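Long-range contact in putative hydroxymethylglutaryl-CoA synthase (Streptococcus mutans, PDB 3SQZ), which probably makes hydroxymethylglutaryl-CoA as a thiolase-fold acyltransferase, and binds coenzyme A: residues 257-265 against 286-297. Sequence-based numbering, arbitrary orientation. Where two conformers were deposited one is given.
Sequences SLTDFAAFC and VPSDLQEKLKVN
L290 meets T259 with one methyl: CD2 sits 3.4 Å from T259 CA, tighter than ordinary van der Waals contact, and also touches T259 CG2, the two side chains crossing at about a right angle. CG of L290 stands opposite the backbone N (chi1 -177°), which sends the isobutyl group from the helix onto the 3-10 turn 258-260. Beside it, T259 CG2 also reaches CD of P287, the N-cap residue of the helix, while L258 CD1 meets V286 CG2 at 3.6 Å. Farther along, L294 turns CD2 over the A262-A263 peptide, 3.5 Å from A262 O. Helix 288-302 thus packs against strand 263-266, the outermost strand at one end of the mixed sheet of this thiolase-fold chain; the axes of 263-265 and 288-297 approach to 7.6 Å and cross at -37°. The one strand neighbour of 263-266 in the sheet is 335-342; A263 bonds to A337 through the backbone, and A262 just before it to K335. No direct hydrogen bond joins the two segments, but a water bridges them, accepting from F264 N and donating to L294 O, 2.9 Å each. At the far end N297 CB rests on A263 CB (3.9 Å). As modelled, N297 OD1 takes a hydrogen bond from N329 ND2, and the bond of N297 ND2 to S327 OG is weak.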
loop_
_atom_site.group_PDB
_atom_site.type_symbol
_atom_site.label_atom_id
_atom_site.label_comp_id
_atom_site.label_asym_id
_atom_site.label_seq_id
_atom_site.Cartn_x
_atom_site.Cartn_y
_atom_site.Cartn_z
ATOM N N SER A 257 -8.848 -19.592 -14.996
ATOM C CA SER A 257 -9.631 -19.887 -13.814
ATOM C C SER A 257 -8.726 -19.897 -12.604
ATOM O O SER A 257 -7.522 -19.651 -12.709
ATOM C CB SER A 257 -10.358 -21.216 -13.955
ATOM O OG SER A 257 -9.435 -22.275 -13.848
ATOM N N LEU A 258 -9.327 -20.118 -11.444
ATOM C CA LEU A 258 -8.596 -20.081 -10.191
ATOM C C LEU A 258 -7.376 -20.995 -10.255
ATOM O O LEU A 258 -6.313 -20.659 -9.736
ATOM C CB LEU A 258 -9.513 -20.506 -9.040
ATOM C CG LEU A 258 -10.813 -19.719 -8.828
ATOM C CD1 LEU A 258 -11.805 -20.543 -8.018
ATOM C CD2 LEU A 258 -10.553 -18.370 -8.166
ATOM N N THR A 259 -7.525 -22.143 -10.909
ATOM C CA THR A 259 -6.469 -23.151 -10.925
ATOM C C THR A 259 -5.229 -22.752 -11.734
ATOM O O THR A 259 -4.208 -23.438 -11.685
ATOM C CB THR A 259 -7.000 -24.518 -11.417
ATOM O OG1 THR A 259 -7.660 -24.346 -12.675
ATOM C CG2 THR A 259 -7.984 -25.120 -10.409
ATOM N N ASP A 260 -5.305 -21.645 -12.465
ATOM C CA ASP A 260 -4.131 -21.160 -13.191
ATOM C C ASP A 260 -3.152 -20.416 -12.291
ATOM O O ASP A 260 -2.029 -20.116 -12.694
ATOM C CB ASP A 260 -4.558 -20.273 -14.357
ATOM C CG ASP A 260 -5.274 -21.051 -15.436
ATOM O OD1 ASP A 260 -4.766 -22.125 -15.820
ATOM O OD2 ASP A 260 -6.349 -20.611 -15.888
ATOM N N PHE A 261 -3.569 -20.147 -11.058
ATOM C CA PHE A 261 -2.800 -19.291 -10.165
ATOM C C PHE A 261 -2.353 -20.021 -8.913
ATOM O O PHE A 261 -3.050 -20.901 -8.414
ATOM C CB PHE A 261 -3.626 -18.053 -9.826
ATOM C CG PHE A 261 -4.019 -17.280 -11.041
ATOM C CD1 PHE A 261 -3.105 -16.440 -11.652
ATOM C CD2 PHE A 261 -5.266 -17.446 -11.622
ATOM C CE1 PHE A 261 -3.436 -15.752 -12.800
ATOM C CE2 PHE A 261 -5.605 -16.758 -12.771
ATOM C CZ PHE A 261 -4.688 -15.914 -13.360
ATOM N N ALA A 262 -1.178 -19.649 -8.416
ATOM C CA ALA A 262 -0.633 -20.232 -7.201
ATOM C C ALA A 262 -1.027 -19.428 -5.968
ATOM O O ALA A 262 -0.919 -19.925 -4.849
ATOM C CB ALA A 262 0.879 -20.321 -7.305
ATOM N N ALA A 263 -1.467 -18.187 -6.175
ATOM C CA ALA A 263 -1.847 -17.294 -5.085
ATOM C C ALA A 263 -2.739 -16.195 -5.632
ATOM O O ALA A 263 -2.623 -15.800 -6.806
ATOM C CB ALA A 263 -0.618 -16.687 -4.432
ATOM N N PHE A 264 -3.617 -15.694 -4.771
ATOM C CA PHE A 264 -4.460 -14.544 -5.082
ATOM C C PHE A 264 -4.218 -13.486 -4.010
ATOM O O PHE A 264 -4.280 -13.798 -2.817
ATOM C CB PHE A 264 -5.940 -14.962 -5.103
ATOM C CG PHE A 264 -6.771 -14.262 -6.167
ATOM C CD1 PHE A 264 -6.934 -12.886 -6.145
ATOM C CD2 PHE A 264 -7.408 -14.983 -7.175
ATOM C CE1 PHE A 264 -7.689 -12.235 -7.118
ATOM C CE2 PHE A 264 -8.174 -14.342 -8.148
ATOM C CZ PHE A 264 -8.323 -12.964 -8.117
ATOM N N CYS A 265 -3.918 -12.256 -4.425
ATOM C CA CYS A 265 -3.699 -11.135 -3.504
ATOM C C CYS A 265 -4.850 -10.149 -3.604
ATOM O O CYS A 265 -5.353 -9.885 -4.696
ATOM C CB CYS A 265 -2.402 -10.405 -3.832
ATOM S SG CYS A 265 -0.922 -11.373 -3.525
ATOM N N VAL A 286 -12.351 -26.293 -6.970
ATOM C CA VAL A 286 -10.891 -26.288 -6.912
ATOM C C VAL A 286 -10.431 -27.610 -6.280
ATOM O O VAL A 286 -10.995 -28.032 -5.272
ATOM C CB VAL A 286 -10.378 -25.079 -6.083
ATOM C CG1 VAL A 286 -8.865 -25.134 -5.912
ATOM C CG2 VAL A 286 -10.799 -23.758 -6.735
ATOM N N PRO A 287 -9.432 -28.289 -6.881
ATOM C CA PRO A 287 -8.929 -29.523 -6.257
ATOM C C PRO A 287 -8.405 -29.263 -4.851
ATOM O O PRO A 287 -7.900 -28.178 -4.561
ATOM C CB PRO A 287 -7.789 -29.950 -7.182
ATOM C CG PRO A 287 -8.140 -29.355 -8.508
ATOM C CD PRO A 287 -8.794 -28.033 -8.185
ATOM N N SER A 288 -8.502 -30.267 -3.989
ATOM C CA SER A 288 -8.164 -30.101 -2.579
ATOM C C SER A 288 -6.734 -29.622 -2.345
ATOM O O SER A 288 -6.492 -28.788 -1.471
ATOM C CB SER A 288 -8.429 -31.389 -1.802
ATOM O OG SER A 288 -9.822 -31.611 -1.667
ATOM N N ASP A 289 -5.785 -30.138 -3.116
ATOM C CA ASP A 289 -4.397 -29.737 -2.907
ATOM C C ASP A 289 -4.190 -28.258 -3.215
ATOM O O ASP A 289 -3.463 -27.566 -2.500
ATOM C CB ASP A 289 -3.410 -30.638 -3.667
ATOM C CG ASP A 289 -3.558 -30.553 -5.172
ATOM O OD1 ASP A 289 -2.564 -30.843 -5.874
ATOM O OD2 ASP A 289 -4.654 -30.207 -5.660
ATOM N N LEU A 290 -4.855 -27.764 -4.257
ATOM C CA LEU A 290 -4.765 -26.353 -4.587
ATOM C C LEU A 290 -5.543 -25.504 -3.590
ATOM O O LEU A 290 -5.120 -24.397 -3.270
ATOM C CB LEU A 290 -5.223 -26.081 -6.020
ATOM C CG LEU A 290 -5.094 -24.621 -6.471
ATOM C CD1 LEU A 290 -3.667 -24.108 -6.313
ATOM C CD2 LEU A 290 -5.558 -24.462 -7.907
ATOM N N GLN A 291 -6.673 -26.002 -3.089
ATOM C CA GLN A 291 -7.378 -25.269 -2.031
ATOM C C GLN A 291 -6.433 -24.996 -0.868
ATOM O O GLN A 291 -6.393 -23.893 -0.321
ATOM C CB GLN A 291 -8.580 -26.063 -1.508
ATOM C CG GLN A 291 -9.789 -26.114 -2.424
ATOM C CD GLN A 291 -10.922 -26.938 -1.825
ATOM O OE1 GLN A 291 -11.152 -26.915 -0.612
ATOM N NE2 GLN A 291 -11.621 -27.687 -2.669
ATOM N N GLU A 292 -5.687 -26.020 -0.475
ATOM C CA GLU A 292 -4.770 -25.893 0.647
ATOM C C GLU A 292 -3.654 -24.897 0.351
ATOM O O GLU A 292 -3.327 -24.051 1.184
ATOM C CB GLU A 292 -4.178 -27.254 1.000
ATOM N N LYS A 293 -3.068 -25.002 -0.839
ATOM C CA LYS A 293 -2.004 -24.084 -1.221
ATOM C C LYS A 293 -2.480 -22.637 -1.268
ATOM O O LYS A 293 -1.805 -21.728 -0.775
ATOM C CB LYS A 293 -1.409 -24.464 -2.568
ATOM C CG LYS A 293 -0.216 -23.610 -2.911
ATOM C CD LYS A 293 0.711 -24.310 -3.869
ATOM C CE LYS A 293 0.201 -24.202 -5.283
ATOM N NZ LYS A 293 1.258 -24.601 -6.252
ATOM N N LEU A 294 -3.643 -22.424 -1.868
ATOM C CA LEU A 294 -4.174 -21.075 -1.976
ATOM C C LEU A 294 -4.473 -20.495 -0.596
ATOM O O LEU A 294 -4.255 -19.310 -0.350
ATOM C CB LEU A 294 -5.418 -21.050 -2.867
ATOM C CG LEU A 294 -5.166 -21.283 -4.361
ATOM C CD1 LEU A 294 -6.456 -21.575 -5.108
ATOM C CD2 LEU A 294 -4.433 -20.100 -4.981
ATOM N N LYS A 295 -4.959 -21.334 0.315
ATOM C CA LYS A 295 -5.265 -20.882 1.666
ATOM C C LYS A 295 -3.995 -20.511 2.438
ATOM O O LYS A 295 -3.930 -19.468 3.085
ATOM C CB LYS A 295 -6.061 -21.948 2.423
ATOM C CG LYS A 295 -6.370 -21.570 3.860
ATOM C CD LYS A 295 -7.159 -20.277 3.941
ATOM C CE LYS A 295 -7.701 -20.071 5.346
ATOM N NZ LYS A 295 -8.456 -18.798 5.468
ATOM N N VAL A 296 -2.983 -21.366 2.365
ATOM C CA VAL A 296 -1.712 -21.083 3.017
ATOM C C VAL A 296 -1.105 -19.796 2.458
ATOM O O VAL A 296 -0.556 -18.977 3.204
ATOM C CB VAL A 296 -0.736 -22.275 2.858
ATOM C CG1 VAL A 296 0.692 -21.855 3.147
ATOM C CG2 VAL A 296 -1.160 -23.432 3.763
ATOM N N ASN A 297 -1.202 -19.610 1.145
ATOM C CA ASN A 297 -0.680 -18.393 0.531
ATOM C C ASN A 297 -1.495 -17.164 0.912
ATOM O O ASN A 297 -0.931 -16.085 1.129
ATOM C CB ASN A 297 -0.535 -18.546 -0.978
ATOM C CG ASN A 297 0.643 -19.425 -1.353
ATOM O OD1 ASN A 297 0.742 -19.933 -2.483
ATOM N ND2 ASN A 297 1.535 -19.630 -0.401
HETATM O O HOH W 1 -3.681 -17.214 -2.257
#